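Local coordinates for putative cobalamin synthesis related protein (Corynebacterium diphtheriae, PDB 2NPN) that binds S-adenosylmethionine and probably acts as precorrin-6A synthase, a methyltransferase of the cobalamin pathway, at residues K50-D53 with T54-G58; P140-A144 with V145-T149; H164-G168 with R169-E173; A228-K231 with Q232-T236. All coordinates share one frame; numbering follows the deposited sequence.

Overall arrangement
The four contacts are local ones, each within one continuous run of chain. Interaction 2 lies at the ligand: the loop and first turns of helix at residues 140-149 bond the carboxylate of S-adenosylmethionine through Ala144. Interaction 1 closes helix 42-55 beside the parallel sheet that contains strand 31-35, its centre about 22 Å from that of interaction 2. The other two belong with the mixed sheet: interaction 3 ends one of its two outermost strands, 164-167, and interaction 4 lies on helix 220-238, their centres about 21 Å apart. Lys231 of interaction 4 reaches back to the ligand-binding Asp243, while Thr167 of interaction 3 lies near Leu186, another ligand-binding residue. Interactions 1 and 3 stand farthest apart, about 36 Å between centres.

Interaction 1: residues K50-D53 with T54-G58; sequences KIVD and THAPG
The carbonyl oxygen of Lys50 is gripped twice by one residue. Thr54 OG1 donates to Lys50 O at 2.8 Å, and Thr54 N donates to the same oxygen at 3.1 Å with a bent N-H...O angle of 142°; the two donors reach it from opposite faces of the carbonyl plane. The hydroxyl can fold back in this way because it stands beside its own backbone nitrogen, trans to the carbonyl carbon (chi1 -59°). A threonine thus suits an exposed helical position near a helix end, where its hydroxyl adds a second bond to a carbonyl of the preceding turn. Thr54 N also makes a weak bond to Ile51 O, whose stronger donor is His55 N at 3.1 Å. The imidazole of His55 carries Thr54 CG2 over one face, toward the rim, while CD2 of the His55 ring comes within 3.3 Å of Ile51 O at an oblique angle. The last regular turn is closed by Ala56 N, 2.8 Å from Val52 O. On the apolar side Val52 CG1 and Ala56 CB approach to 4.4 Å, and both side chains rest on Ile32 of strand 31-35; the branched valine and the small alanine suit a helix face that lies close against the sheet. Pro57 has no N-H to offer the helix, and its ring lies against the last turn, with CB 3.3 Å from Asp53 O. Ala56 is the first residue to leave helical angles. This is the C-terminal end of an alpha-helix packed on a parallel beta-sheet, in an alpha/beta layer of the tetrapyrrole methylase family.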
loop_
_atom_site.group_PDB
_atom_site.type_symbol
_atom_site.label_atom_id
_atom_site.label_comp_id
_atom_site.label_asym_id
_atom_site.label_seq_id
_atom_site.Cartn_x
_atom_site.Cartn_y
_atom_site.Cartn_z
ATOM N N LYS A 50 6.293 -6.229 -13.990
ATOM C CA LYS A 50 5.783 -7.559 -14.360
ATOM C C LYS A 50 4.259 -7.539 -14.510
ATOM O O LYS A 50 3.715 -8.149 -15.416
ATOM C CB LYS A 50 6.197 -8.609 -13.314
ATOM C CG LYS A 50 5.866 -10.063 -13.643
ATOM C CD LYS A 50 6.359 -11.037 -12.520
ATOM C CE LYS A 50 5.313 -11.162 -11.387
ATOM N NZ LYS A 50 5.819 -11.270 -9.956
ATOM N N ILE A 51 3.581 -6.812 -13.638
ATOM C CA ILE A 51 2.115 -6.667 -13.751
ATOM C C ILE A 51 1.693 -5.966 -15.040
ATOM O O ILE A 51 0.825 -6.458 -15.799
ATOM C CB ILE A 51 1.580 -5.890 -12.552
ATOM C CG1 ILE A 51 1.645 -6.772 -11.318
ATOM C CG2 ILE A 51 0.143 -5.384 -12.811
ATOM C CD1 ILE A 51 1.312 -6.036 -10.040
ATOM N N VAL A 52 2.357 -4.850 -15.318
ATOM C CA VAL A 52 2.140 -4.056 -16.525
ATOM C C VAL A 52 2.545 -4.815 -17.813
ATOM O O VAL A 52 1.822 -4.747 -18.815
ATOM C CB VAL A 52 2.882 -2.682 -16.432
ATOM C CG1 VAL A 52 2.913 -1.959 -17.800
ATOM C CG2 VAL A 52 2.204 -1.821 -15.370
ATOM N N ASP A 53 3.676 -5.531 -17.777
ATOM C CA ASP A 53 4.136 -6.363 -18.906
ATOM C C ASP A 53 3.107 -7.421 -19.266
ATOM O O ASP A 53 2.924 -7.767 -20.457
ATOM C CB ASP A 53 5.476 -7.044 -18.589
ATOM C CG ASP A 53 6.658 -6.087 -18.685
ATOM O OD1 ASP A 53 6.464 -4.993 -19.248
ATOM O OD2 ASP A 53 7.779 -6.429 -18.229
ATOM N N THR A 54 2.443 -7.950 -18.247
ATOM C CA THR A 54 1.466 -9.001 -18.454
ATOM C C THR A 54 0.155 -8.470 -19.013
ATOM O O THR A 54 -0.409 -9.073 -19.924
ATOM C CB THR A 54 1.157 -9.742 -17.152
ATOM O OG1 THR A 54 2.356 -10.301 -16.634
ATOM C CG2 THR A 54 0.123 -10.862 -17.403
ATOM N N HIS A 55 -0.345 -7.355 -18.478
ATOM C CA HIS A 55 -1.709 -6.906 -18.834
ATOM C C HIS A 55 -1.754 -5.724 -19.790
ATOM O O HIS A 55 -2.627 -5.671 -20.675
ATOM C CB HIS A 55 -2.540 -6.673 -17.558
ATOM C CG HIS A 55 -2.620 -7.898 -16.712
ATOM N ND1 HIS A 55 -3.386 -8.983 -17.068
ATOM C CD2 HIS A 55 -1.939 -8.268 -15.601
ATOM C CE1 HIS A 55 -3.200 -9.960 -16.198
ATOM N NE2 HIS A 55 -2.324 -9.553 -15.301
ATOM N N ALA A 56 -0.821 -4.797 -19.648
ATOM C CA ALA A 56 -0.761 -3.643 -20.542
ATOM C C ALA A 56 0.573 -3.650 -21.225
ATOM O O ALA A 56 1.323 -2.670 -21.121
ATOM C CB ALA A 56 -0.967 -2.331 -19.786
ATOM N N PRO A 57 0.907 -4.763 -21.904
ATOM C CA PRO A 57 2.194 -4.699 -22.560
ATOM C C PRO A 57 2.195 -3.570 -23.573
ATOM O O PRO A 57 1.138 -3.220 -24.145
ATOM C CB PRO A 57 2.325 -6.063 -23.251
ATOM C CG PRO A 57 0.973 -6.619 -23.312
ATOM C CD PRO A 57 0.233 -6.054 -22.144
ATOM N N GLY A 58 3.368 -2.985 -23.753
ATOM C CA GLY A 58 3.550 -1.911 -24.695
ATOM C C GLY A 58 3.141 -0.562 -24.145
ATOM O O GLY A 58 2.927 0.365 -24.924
#

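Interaction 2: residues P140-A144 with V145-T149; sequences PGITA and VQVLT. With SAM (S-adenosylmethionine), chain C.
Polar bonds start the helix at Thr143. Its hydroxyl oxygen OG1 accepts from Gln146 N at 3.1 Å, with an N-H...O angle of 159°, and so caps an amide of the first helical turn. The torsion that allows this puts OG1 between the backbone nitrogen and the carbonyl carbon (chi1 69°), turned back over the opening turn. Threonine suits an N-cap for this reason: its short side chain brings an acceptor to the amides of the first turn. The regular backbone pattern follows at once. Val147 N donates to Thr143 O at 3.1 Å, in the carbonyl plane, and Leu148 N to Ala144 O at 2.9 Å.

Apolar packing runs along another side of the turn. Ile142 lies before the cap, and its CG2 branch meets Val147 CG2 at 3.6 Å, the two side chains crossing at about a right angle; Ile142 CG2 also lies against CB of Gln146. On the inner side Val145 packs on Val183 and Met185 of strand 181-185, and Leu148 on Leu246 of strand 243-249.

Contacts with the ligand form the third group. Ala144 N donates to the carboxylate oxygen O of S-adenosylmethionine at 2.9 Å, almost straight at 175°, while Thr143 CG2 sits 3.4 Å from the other oxygen, OXT. The methyl CB of Ala144 touches the adenine at C4, and so small a side chain lets helix backbone and adenine come close. A first-turn amide thus binds the anionic end of the ligand, and the positive end of the helix dipole would probably favour that carboxylate.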
loop_
_atom_site.group_PDB
_atom_site.type_symbol
_atom_site.label_atom_id
_atom_site.label_comp_id
_atom_site.label_asym_id
_atom_site.label_seq_id
_atom_site.Cartn_x
_atom_site.Cartn_y
_atom_site.Cartn_z
ATOM N N PRO A 140 -10.588 -0.472 -6.702
ATOM C CA PRO A 140 -10.048 -1.138 -5.510
ATOM C C PRO A 140 -9.092 -2.260 -5.824
ATOM O O PRO A 140 -9.185 -2.893 -6.880
ATOM C CB PRO A 140 -11.278 -1.721 -4.814
ATOM C CG PRO A 140 -12.444 -1.315 -5.565
ATOM C CD PRO A 140 -12.055 -0.573 -6.787
ATOM N N GLY A 141 -8.233 -2.535 -4.856
ATOM C CA GLY A 141 -7.335 -3.667 -4.924
ATOM C C GLY A 141 -7.181 -4.296 -3.552
ATOM O O GLY A 141 -7.593 -3.746 -2.550
ATOM N N ILE A 142 -6.504 -5.433 -3.554
ATOM C CA ILE A 142 -6.283 -6.216 -2.351
ATOM C C ILE A 142 -5.217 -5.573 -1.467
ATOM O O ILE A 142 -4.059 -5.430 -1.845
ATOM C CB ILE A 142 -5.885 -7.661 -2.712
ATOM C CG1 ILE A 142 -6.995 -8.332 -3.514
ATOM C CG2 ILE A 142 -5.584 -8.458 -1.473
ATOM C CD1 ILE A 142 -8.357 -8.372 -2.882
ATOM N N THR A 143 -5.583 -5.285 -0.233
ATOM C CA THR A 143 -4.698 -4.627 0.714
ATOM C C THR A 143 -3.742 -5.621 1.419
ATOM O O THR A 143 -3.989 -6.822 1.468
ATOM C CB THR A 143 -5.521 -3.917 1.837
ATOM O OG1 THR A 143 -6.145 -4.907 2.671
ATOM C CG2 THR A 143 -6.571 -2.911 1.297
ATOM N N ALA A 144 -2.655 -5.099 1.979
ATOM C CA ALA A 144 -1.726 -5.920 2.747
ATOM C C ALA A 144 -2.445 -6.606 3.931
ATOM O O ALA A 144 -2.141 -7.735 4.317
ATOM C CB ALA A 144 -0.552 -5.053 3.236
ATOM N N VAL A 145 -3.396 -5.890 4.535
ATOM C CA VAL A 145 -4.202 -6.455 5.641
ATOM C C VAL A 145 -4.944 -7.712 5.206
ATOM O O VAL A 145 -5.008 -8.725 5.922
ATOM C CB VAL A 145 -5.233 -5.408 6.157
ATOM C CG1 VAL A 145 -6.050 -5.973 7.305
ATOM C CG2 VAL A 145 -4.540 -4.091 6.559
ATOM N N GLN A 146 -5.562 -7.644 4.038
ATOM C CA GLN A 146 -6.313 -8.816 3.530
ATOM C C GLN A 146 -5.393 -9.971 3.203
ATOM O O GLN A 146 -5.762 -11.146 3.370
ATOM C CB GLN A 146 -7.105 -8.394 2.297
ATOM C CG GLN A 146 -8.297 -7.572 2.619
ATOM C CD GLN A 146 -8.879 -6.971 1.345
ATOM O OE1 GLN A 146 -9.879 -7.461 0.818
ATOM N NE2 GLN A 146 -8.262 -5.923 0.846
ATOM N N VAL A 147 -4.186 -9.675 2.711
ATOM C CA VAL A 147 -3.207 -10.748 2.435
ATOM C C VAL A 147 -2.729 -11.349 3.775
ATOM O O VAL A 147 -2.597 -12.552 3.876
ATOM C CB VAL A 147 -2.050 -10.286 1.550
ATOM C CG1 VAL A 147 -1.139 -11.458 1.252
ATOM C CG2 VAL A 147 -2.610 -9.710 0.201
ATOM N N LEU A 148 -2.491 -10.530 4.794
ATOM C CA LEU A 148 -2.065 -11.052 6.091
ATOM C C LEU A 148 -3.101 -12.058 6.631
ATOM O O LEU A 148 -2.774 -13.172 7.062
ATOM C CB LEU A 148 -1.897 -9.896 7.099
ATOM C CG LEU A 148 -1.516 -10.392 8.509
ATOM C CD1 LEU A 148 -0.027 -10.733 8.645
ATOM C CD2 LEU A 148 -1.877 -9.316 9.561
ATOM N N THR A 149 -4.372 -11.643 6.642
ATOM C CA THR A 149 -5.403 -12.494 7.251
ATOM C C THR A 149 -5.602 -13.730 6.367
ATOM O O THR A 149 -5.818 -14.832 6.884
ATOM C CB THR A 149 -6.691 -11.731 7.512
ATOM O OG1 THR A 149 -7.124 -11.076 6.324
ATOM C CG2 THR A 149 -6.449 -10.690 8.602
HETATM N N SAM C . -2.357 1.038 0.089
HETATM C CA SAM C . -1.582 -0.059 0.743
HETATM C C SAM C . -2.463 -1.257 1.048
HETATM O O SAM C . -1.948 -2.272 1.589
HETATM O OXT SAM C . -3.665 -1.230 0.718
HETATM C CB SAM C . -0.888 0.456 2.017
HETATM C CG SAM C . 0.219 1.478 1.754
HETATM S SD SAM C . 1.162 2.028 3.218
HETATM C CE SAM C . 2.172 3.268 2.358
HETATM C "C5'" SAM C . 2.540 0.856 3.469
HETATM C "C4'" SAM C . 2.312 -0.152 4.608
HETATM O "O4'" SAM C . 1.498 -1.180 4.148
HETATM C "C3'" SAM C . 3.568 -0.866 5.110
HETATM O "O3'" SAM C . 4.282 -0.103 6.050
HETATM C "C2'" SAM C . 3.034 -2.148 5.688
HETATM O "O2'" SAM C . 2.403 -1.884 6.930
HETATM C "C1'" SAM C . 1.976 -2.433 4.643
HETATM N N9 SAM C . 2.471 -3.278 3.533
HETATM C C8 SAM C . 2.407 -2.951 2.188
HETATM N N7 SAM C . 2.859 -3.965 1.444
HETATM C C5 SAM C . 3.175 -4.980 2.302
HETATM C C6 SAM C . 3.623 -6.278 2.100
HETATM N N6 SAM C . 3.864 -6.773 0.859
HETATM N N1 SAM C . 3.842 -7.092 3.205
HETATM C C2 SAM C . 3.541 -6.631 4.473
HETATM N N3 SAM C . 3.093 -5.355 4.677
HETATM C C4 SAM C . 2.884 -4.539 3.615
#

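Interaction 3: residues H164-G168 with R169-E173; sequences HITTG and RNLPE
The chain leaves strand 164-167 at Gly168 and, after a loop, enters the 3-10 segment 171-173, folding back so that the CA atoms of Thr167 and Asn170 come within 5.2 Å. Two threonine hydroxyls meet Asn170. Thr167 OG1 accepts from Asn170 N at 3.1 Å, because its torsion sets the oxygen between its own N and C (chi1 66°), facing the amides that follow. Thr166 OG1 accepts instead from the side chain, Asn170 ND2, at 3.0 Å and an N-H...O angle of 153°. That hydroxyl lies practically in the plane of the Asn170 amide, which fixes the rotation of the group. A short amide-bearing residue suits the place, reaching one hydroxyl with its side chain and the other with its backbone. Leu171 N closes the turn on Gly168 O at 3.2 Å, approaching from above the carbonyl plane, and the Pro172 ring places CD 3.3 Å from the same oxygen. Leu171 directs its apolar side chain onto Val184 of strand 181-185 and Leu247 of strand 243-249. Held by threonine hydroxyls and the Asn170 amides, this turn leads edge strand 164-167 of the mixed sheet into the connection to strand 181-185.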
loop_
_atom_site.group_PDB
_atom_site.type_symbol
_atom_site.label_atom_id
_atom_site.label_comp_id
_atom_site.label_asym_id
_atom_site.label_seq_id
_atom_site.Cartn_x
_atom_site.Cartn_y
_atom_site.Cartn_z
ATOM N N HIS A 164 -9.572 -2.177 14.805
ATOM C CA HIS A 164 -8.908 -0.891 14.844
ATOM C C HIS A 164 -7.640 -0.994 13.993
ATOM O O HIS A 164 -6.711 -1.695 14.378
ATOM C CB HIS A 164 -8.567 -0.553 16.277
ATOM C CG HIS A 164 -8.145 0.860 16.461
ATOM N ND1 HIS A 164 -9.054 1.889 16.485
ATOM C CD2 HIS A 164 -6.927 1.413 16.594
ATOM C CE1 HIS A 164 -8.398 3.032 16.627
ATOM N NE2 HIS A 164 -7.102 2.763 16.684
ATOM N N ILE A 165 -7.557 -0.248 12.915
ATOM C CA ILE A 165 -6.392 -0.251 12.061
ATOM C C ILE A 165 -5.629 1.040 12.341
ATOM O O ILE A 165 -6.207 2.153 12.321
ATOM C CB ILE A 165 -6.777 -0.316 10.584
ATOM C CG1 ILE A 165 -7.719 -1.488 10.259
ATOM C CG2 ILE A 165 -5.522 -0.307 9.672
ATOM C CD1 ILE A 165 -8.250 -1.515 8.849
ATOM N N THR A 166 -4.336 0.897 12.590
ATOM C CA THR A 166 -3.571 2.044 12.972
ATOM C C THR A 166 -2.115 1.893 12.576
ATOM O O THR A 166 -1.725 0.956 11.883
ATOM C CB THR A 166 -3.791 2.391 14.450
ATOM O OG1 THR A 166 -3.349 3.733 14.699
ATOM C CG2 THR A 166 -3.062 1.373 15.367
ATOM N N THR A 167 -1.314 2.839 13.003
ATOM C CA THR A 167 0.108 2.879 12.617
ATOM C C THR A 167 0.970 2.544 13.832
ATOM O O THR A 167 0.524 2.633 14.987
ATOM C CB THR A 167 0.483 4.280 12.143
ATOM O OG1 THR A 167 0.392 5.192 13.255
ATOM C CG2 THR A 167 -0.429 4.744 10.962
ATOM N N GLY A 168 2.222 2.180 13.568
ATOM C CA GLY A 168 3.145 1.890 14.645
ATOM C C GLY A 168 3.286 3.099 15.564
ATOM O O GLY A 168 3.314 2.956 16.788
ATOM N N ARG A 169 3.383 4.291 14.976
ATOM C CA ARG A 169 3.500 5.532 15.742
ATOM C C ARG A 169 2.306 5.735 16.696
ATOM O O ARG A 169 2.489 6.173 17.840
ATOM C CB ARG A 169 3.649 6.704 14.765
ATOM C CG ARG A 169 3.645 8.090 15.344
ATOM C CD ARG A 169 3.791 9.124 14.217
ATOM N NE ARG A 169 4.018 10.490 14.709
ATOM C CZ ARG A 169 5.158 11.193 14.615
ATOM N NH1 ARG A 169 6.260 10.704 14.030
ATOM N NH2 ARG A 169 5.205 12.421 15.111
ATOM N N ASN A 170 1.087 5.441 16.230
ATOM C CA ASN A 170 -0.118 5.632 17.045
ATOM C C ASN A 170 -0.313 4.523 18.109
ATOM O O ASN A 170 -1.097 4.705 19.039
ATOM C CB ASN A 170 -1.408 5.585 16.171
ATOM C CG ASN A 170 -1.549 6.752 15.204
ATOM O OD1 ASN A 170 -0.908 7.802 15.362
ATOM N ND2 ASN A 170 -2.429 6.575 14.198
ATOM N N LEU A 171 0.348 3.377 17.934
ATOM C CA LEU A 171 0.009 2.177 18.746
ATOM C C LEU A 171 0.154 2.411 20.261
ATOM O O LEU A 171 -0.744 2.025 21.032
ATOM C CB LEU A 171 0.817 0.930 18.308
ATOM C CG LEU A 171 0.336 -0.384 18.954
ATOM C CD1 LEU A 171 -1.171 -0.690 18.694
ATOM C CD2 LEU A 171 1.247 -1.541 18.577
ATOM N N PRO A 172 1.283 2.995 20.697
ATOM C CA PRO A 172 1.401 3.256 22.140
ATOM C C PRO A 172 0.312 4.133 22.746
ATOM O O PRO A 172 0.052 3.992 23.950
ATOM C CB PRO A 172 2.746 3.970 22.259
ATOM C CG PRO A 172 3.536 3.553 21.096
ATOM C CD PRO A 172 2.509 3.407 19.979
ATOM N N GLU A 173 -0.281 5.043 21.957
ATOM C CA GLU A 173 -1.356 5.922 22.413
ATOM C C GLU A 173 -2.762 5.340 22.210
ATOM O O GLU A 173 -3.757 5.957 22.595
ATOM C CB GLU A 173 -1.267 7.306 21.729
ATOM C CG GLU A 173 0.005 8.098 22.015
ATOM C CD GLU A 173 1.198 7.734 21.128
ATOM O OE1 GLU A 173 1.055 6.880 20.223
ATOM O OE2 GLU A 173 2.285 8.325 21.351
#

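Interaction 4: residues A228-K231 with Q232-T236; sequences AELK and QQLRT
Residues 228-236 form unbroken alpha-helix, with each carbonyl of the first four residues bound to the amide four places on. Leu234 N to Leu230 O is 2.9 Å, nearly straight at 167°, and Arg235 N to Lys231 O is also 2.9 Å. Among the side chains, Leu230 and Leu234 meet one turn apart: CG of Leu230 lies 3.8 Å from CD1 of Leu234. Leu230 also rests on Val214 of strand 214-217 and Leu234 on Ile241, so leucines suit this inward side. On the solvent side a water bridges Glu229 and Gln233, donating to Glu229 OE1 and accepting from Gln233 NE2 at 2.7 Å. Lys231 is extended throughout, with CG trans to its own nitrogen (chi1 179°), and this length carries its buried NZ to a salt bridge with Asp243 and hydrogen bonds to the carbonyls of Lys189 and Asp187. Arg235 bends at chi3 and brings NH2 within 3.8 Å of Lys231 CE, its guanidinium oblique to the lysine chain. The pattern is that of an amphipathic helix packed against a beta-sheet, with a lysine tethered to Asp243, a residue of the S-adenosylmethionine site.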
loop_
_atom_site.group_PDB
_atom_site.type_symbol
_atom_site.label_atom_id
_atom_site.label_comp_id
_atom_site.label_asym_id
_atom_site.label_seq_id
_atom_site.Cartn_x
_atom_site.Cartn_y
_atom_site.Cartn_z
ATOM N N ALA A 228 11.237 -9.435 16.507
ATOM C CA ALA A 228 12.009 -8.182 16.477
ATOM C C ALA A 228 13.373 -8.472 15.845
ATOM O O ALA A 228 13.811 -7.709 14.979
ATOM C CB ALA A 228 12.129 -7.568 17.872
ATOM N N GLU A 229 13.991 -9.596 16.213
ATOM C CA GLU A 229 15.316 -9.973 15.709
ATOM C C GLU A 229 15.196 -10.274 14.211
ATOM O O GLU A 229 16.027 -9.823 13.406
ATOM C CB GLU A 229 15.882 -11.208 16.441
ATOM C CG GLU A 229 16.118 -11.073 17.950
ATOM C CD GLU A 229 16.023 -12.434 18.682
ATOM O OE1 GLU A 229 16.058 -13.489 17.983
ATOM O OE2 GLU A 229 15.923 -12.470 19.946
ATOM N N LEU A 230 14.158 -11.032 13.844
ATOM C CA LEU A 230 13.917 -11.429 12.470
ATOM C C LEU A 230 13.743 -10.179 11.605
ATOM O O LEU A 230 14.285 -10.068 10.504
ATOM C CB LEU A 230 12.651 -12.302 12.393
ATOM C CG LEU A 230 12.224 -12.729 10.995
ATOM C CD1 LEU A 230 13.274 -13.614 10.274
ATOM C CD2 LEU A 230 10.913 -13.452 11.154
ATOM N N LYS A 231 12.971 -9.220 12.097
ATOM C CA LYS A 231 12.652 -8.027 11.283
ATOM C C LYS A 231 13.955 -7.255 10.963
ATOM O O LYS A 231 14.177 -6.823 9.826
ATOM C CB LYS A 231 11.611 -7.169 12.028
ATOM C CG LYS A 231 11.202 -5.876 11.310
ATOM C CD LYS A 231 10.119 -5.166 12.022
ATOM C CE LYS A 231 9.633 -3.925 11.306
ATOM N NZ LYS A 231 8.420 -3.417 11.939
ATOM N N GLN A 232 14.839 -7.148 11.939
ATOM C CA GLN A 232 16.123 -6.489 11.720
ATOM C C GLN A 232 16.997 -7.267 10.739
ATOM O O GLN A 232 17.628 -6.663 9.877
ATOM C CB GLN A 232 16.831 -6.262 13.051
ATOM C CG GLN A 232 16.272 -5.065 13.796
ATOM C CD GLN A 232 16.547 -5.116 15.287
ATOM O OE1 GLN A 232 15.983 -5.945 16.005
ATOM N NE2 GLN A 232 17.409 -4.226 15.761
ATOM N N GLN A 233 17.046 -8.597 10.893
ATOM C CA GLN A 233 17.799 -9.485 10.009
ATOM C C GLN A 233 17.342 -9.266 8.551
ATOM O O GLN A 233 18.162 -9.019 7.653
ATOM C CB GLN A 233 17.621 -10.962 10.438
ATOM C CG GLN A 233 18.251 -11.326 11.831
ATOM C CD GLN A 233 17.780 -12.668 12.486
ATOM O OE1 GLN A 233 16.895 -13.391 11.981
ATOM N NE2 GLN A 233 18.421 -13.013 13.621
ATOM N N LEU A 234 16.024 -9.276 8.344
ATOM C CA LEU A 234 15.457 -9.100 7.013
ATOM C C LEU A 234 15.708 -7.709 6.439
ATOM O O LEU A 234 15.983 -7.587 5.229
ATOM C CB LEU A 234 13.966 -9.382 7.025
ATOM C CG LEU A 234 13.579 -10.835 7.347
ATOM C CD1 LEU A 234 12.084 -10.977 7.598
ATOM C CD2 LEU A 234 14.063 -11.737 6.219
ATOM N N ARG A 235 15.621 -6.676 7.282
ATOM C CA ARG A 235 15.870 -5.326 6.824
ATOM C C ARG A 235 17.331 -5.142 6.381
ATOM O O ARG A 235 17.628 -4.479 5.377
ATOM C CB ARG A 235 15.556 -4.322 7.913
ATOM C CG ARG A 235 15.576 -2.930 7.381
ATOM C CD ARG A 235 15.610 -1.905 8.432
ATOM N NE ARG A 235 14.347 -1.798 9.133
ATOM C CZ ARG A 235 14.116 -2.207 10.378
ATOM N NH1 ARG A 235 15.069 -2.777 11.121
ATOM N NH2 ARG A 235 12.905 -2.036 10.890
ATOM N N THR A 236 18.257 -5.694 7.157
ATOM C CA THR A 236 19.668 -5.600 6.801
ATOM C C THR A 236 19.925 -6.285 5.453
ATOM O O THR A 236 20.579 -5.725 4.556
ATOM C CB THR A 236 20.520 -6.221 7.898
ATOM O OG1 THR A 236 20.280 -5.503 9.118
ATOM C CG2 THR A 236 22.020 -6.156 7.531
HETATM O O HOH W 1 17.152 -14.637 15.339
#